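Side-chain contact in gamma-glutamyltransferase 1 Threonine peptidase. MEROPS family T03 (Pseudomonas nitroreducens, PDB 7D9E), which transfers gamma-glutamyl groups from glutathione and other gamma-glutamyl compounds to amino acids and peptides, or to water: residues 76-81 with 86-91. Numbering follows the deposited sequence.
Sequences PSIVTR and SLVLGT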
ATOM      1  N   PRO B  76      -2.613  -5.472   1.313  1.00 14.32           N
ATOM      2  CA  PRO B  76      -4.050  -5.673   1.081  1.00 14.33           C
ATOM      3  C   PRO B  76      -4.457  -7.021   1.649  1.00 16.10           C
ATOM      4  O   PRO B  76      -3.796  -8.031   1.415  1.00 16.94           O
ATOM      5  CB  PRO B  76      -4.183  -5.645  -0.440  1.00 14.79           C
ATOM      6  CG  PRO B  76      -2.773  -5.964  -0.958  1.00 16.38           C
ATOM      7  CD  PRO B  76      -1.845  -5.388   0.058  1.00 16.08           C
ATOM      8  N   SER B  77      -5.529  -7.029   2.433  1.00 15.48           N
ATOM      9  CA  SER B  77      -5.853  -8.183   3.250  1.00 14.99           C
ATOM     10  C   SER B  77      -7.326  -8.543   3.162  1.00 17.36           C
ATOM     11  O   SER B  77      -8.196  -7.684   2.985  1.00 17.29           O
ATOM     12  CB  SER B  77      -5.545  -7.821   4.717  1.00 18.20           C
ATOM     13  OG  SER B  77      -4.144  -7.641   4.943  1.00 17.20           O
ATOM     14  N   ILE B  78      -7.584  -9.838   3.336  1.00 16.93           N
ATOM     15  CA  ILE B  78      -8.929 -10.393   3.413  1.00 17.61           C
ATOM     16  C   ILE B  78      -8.939 -11.403   4.554  1.00 17.99           C
ATOM     17  O   ILE B  78      -8.155 -12.356   4.559  1.00 21.05           O
ATOM     18  CB  ILE B  78      -9.363 -11.079   2.105  1.00 18.66           C
ATOM     19  CG1 ILE B  78      -9.267 -10.095   0.936  1.00 18.91           C
ATOM     20  CG2 ILE B  78     -10.786 -11.659   2.252  1.00 19.82           C
ATOM     21  CD1 ILE B  78      -9.605 -10.751  -0.403  1.00 19.64           C
ATOM     22  N   VAL B  79      -9.832 -11.207   5.518  1.00 18.61           N
ATOM     23  CA  VAL B  79     -10.044 -12.190   6.566  1.00 18.48           C
ATOM     24  C   VAL B  79     -11.260 -13.019   6.199  1.00 19.81           C
ATOM     25  O   VAL B  79     -12.284 -12.480   5.749  1.00 20.37           O
ATOM     26  CB  VAL B  79     -10.255 -11.550   7.955  1.00 18.94           C
ATOM     27  CG1 VAL B  79     -10.274 -12.629   9.021  1.00 21.71           C
ATOM     28  CG2 VAL B  79      -9.186 -10.529   8.226  1.00 20.81           C
ATOM     29  N   THR B  80     -11.167 -14.323   6.412  1.00 21.45           N
ATOM     30  CA  THR B  80     -12.267 -15.246   6.192  1.00 21.84           C
ATOM     31  C   THR B  80     -12.517 -16.054   7.458  1.00 22.88           C
ATOM     32  O   THR B  80     -11.666 -16.145   8.349  1.00 24.39           O
ATOM     33  CB  THR B  80     -11.959 -16.188   5.015  1.00 25.91           C
ATOM     34  OG1 THR B  80     -10.922 -17.101   5.387  1.00 29.70           O
ATOM     35  CG2 THR B  80     -11.532 -15.401   3.810  1.00 28.12           C
ATOM     36  N   ARG B  81     -13.710 -16.645   7.524  1.00 24.19           N
ATOM     37  CA  ARG B  81     -14.056 -17.605   8.561  1.00 27.29           C
ATOM     38  C   ARG B  81     -15.002 -18.606   7.915  1.00 31.29           C
ATOM     39  O   ARG B  81     -15.991 -18.207   7.297  1.00 30.00           O
ATOM     40  CB  ARG B  81     -14.719 -16.900   9.748  1.00 30.95           C
ATOM     41  CG  ARG B  81     -14.873 -17.762  10.974  1.00 31.60           C
ATOM     42  CD  ARG B  81     -15.433 -16.977  12.149  1.00 36.68           C
ATOM     43  NE  ARG B  81     -15.526 -17.859  13.300  1.00 39.99           N
ATOM     44  CZ  ARG B  81     -14.582 -18.014  14.222  1.00 36.32           C
ATOM     45  NH1 ARG B  81     -13.462 -17.319  14.178  1.00 36.64           N
ATOM     46  NH2 ARG B  81     -14.777 -18.875  15.212  1.00 41.58           N
ATOM     47  N   SER B  86     -15.124 -12.367   5.788  1.00 21.68           N
ATOM     48  CA  SER B  86     -15.612 -11.681   6.973  1.00 20.70           C
ATOM     49  C   SER B  86     -15.112 -10.248   7.072  1.00 19.65           C
ATOM     50  O   SER B  86     -15.830  -9.413   7.623  1.00 21.16           O
ATOM     51  CB  SER B  86     -15.207 -12.438   8.239  1.00 27.02           C
ATOM     52  OG  SER B  86     -13.810 -12.625   8.299  1.00 31.21           O
ATOM     53  N   LEU B  87     -13.921  -9.933   6.554  1.00 18.40           N
ATOM     54  CA  LEU B  87     -13.405  -8.576   6.653  1.00 17.39           C
ATOM     55  C   LEU B  87     -12.448  -8.331   5.507  1.00 20.52           C
ATOM     56  O   LEU B  87     -11.597  -9.176   5.228  1.00 22.06           O
ATOM     57  CB  LEU B  87     -12.684  -8.374   7.993  1.00 20.02           C
ATOM     58  CG  LEU B  87     -12.258  -6.933   8.319  1.00 22.18           C
ATOM     59  CD1 LEU B  87     -13.485  -6.075   8.582  1.00 23.30           C
ATOM     60  CD2 LEU B  87     -11.304  -6.921   9.512  1.00 21.68           C
ATOM     61  N   VAL B  88     -12.586  -7.187   4.846  1.00 17.77           N
ATOM     62  CA  VAL B  88     -11.696  -6.792   3.759  1.00 17.53           C
ATOM     63  C   VAL B  88     -11.132  -5.442   4.143  1.00 18.21           C
ATOM     64  O   VAL B  88     -11.895  -4.547   4.519  1.00 17.63           O
ATOM     65  CB  VAL B  88     -12.451  -6.691   2.425  1.00 15.57           C
ATOM     66  CG1 VAL B  88     -11.471  -6.454   1.284  1.00 18.38           C
ATOM     67  CG2 VAL B  88     -13.248  -7.970   2.159  1.00 17.69           C
ATOM     68  N   LEU B  89      -9.807  -5.308   4.103  1.00 16.51           N
ATOM     69  CA  LEU B  89      -9.223  -4.057   4.547  1.00 14.24           C
ATOM     70  C   LEU B  89      -7.826  -3.852   3.983  1.00 14.36           C
ATOM     71  O   LEU B  89      -7.142  -4.789   3.582  1.00 15.88           O
ATOM     72  CB  LEU B  89      -9.197  -3.927   6.078  1.00 15.97           C
ATOM     73  CG  LEU B  89      -8.142  -4.703   6.873  1.00 15.79           C
ATOM     74  CD1 LEU B  89      -8.148  -4.249   8.338  1.00 20.29           C
ATOM     75  CD2 LEU B  89      -8.357  -6.195   6.824  1.00 20.41           C
ATOM     76  N   GLY B  90      -7.422  -2.588   3.996  1.00 14.44           N
ATOM     77  CA  GLY B  90      -6.077  -2.203   3.607  1.00 14.52           C
ATOM     78  C   GLY B  90      -5.942  -0.713   3.790  1.00 14.55           C
ATOM     79  O   GLY B  90      -6.906  -0.017   4.137  1.00 14.51           O
ATOM     80  N   THR B  91      -4.737  -0.214   3.559  1.00 13.86           N
ATOM     81  CA  THR B  91      -4.459   1.183   3.862  1.00 13.00           C
ATOM     82  C   THR B  91      -3.157   1.618   3.189  1.00 14.37           C
ATOM     83  O   THR B  91      -2.259   0.797   2.979  1.00 14.04           O
ATOM     84  CB  THR B  91      -4.350   1.399   5.384  1.00 13.10           C
ATOM     85  OG1 THR B  91      -4.098   2.772   5.678  1.00 15.35           O
ATOM     86  CG2 THR B  91      -3.241   0.562   6.010  1.00 13.73           C
TER
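Val79 meets both Ser86 and Leu87 across the hairpin formed by strands 77-81 and 84-90. From its CB, which faces Ser86 OG and the carbonyl O of Leu87 and lies 4.0 Å from Leu87 CB, the valine side chain parts into two methyls. CG1, anti to the backbone N (chi1 -172°), lies 3.6 Å from Ser86 OG; CG2, beside the backbone N, lies against the CB and carbonyl O of Leu87, and the leucine extends alongside the valine in the same direction. Both lie on the face packed against helix 97-109, where Val79 touches Tyr109 and Leu87 touches Leu105.

The carbonyl of Val79 marks a classic beta bulge, in which two residues, Ser86 and Leu87, stand opposite the single Val79. Its O accepts two backbone bonds, at 2.8 Å from Ser86 N and 3.1 Å from Leu87 N, and both donors approach from the same face of the carbonyl plane. Ser86 OG stands 3.0 Å from Val79 O, at best a weak third bond. Val79 N in turn donates to Leu87 O at 2.7 Å, closing the bulge; beyond it, Ser77 and Leu89 form a regular hydrogen-bonded pair through both their N-H and C=O groups.

Leu89 CD2 comes back over Ser77 CB at 3.9 Å, while Ser77 OG is bound to Ser75 O and to Thr264 OG1 of the partner chain. On the other face Ile78 CG1 and Val88 CG1 meet at 4.3 Å, and Val88 packs on strands 2-7 and 13-19, joining the two sheets of the NTN-hydrolase sandwich.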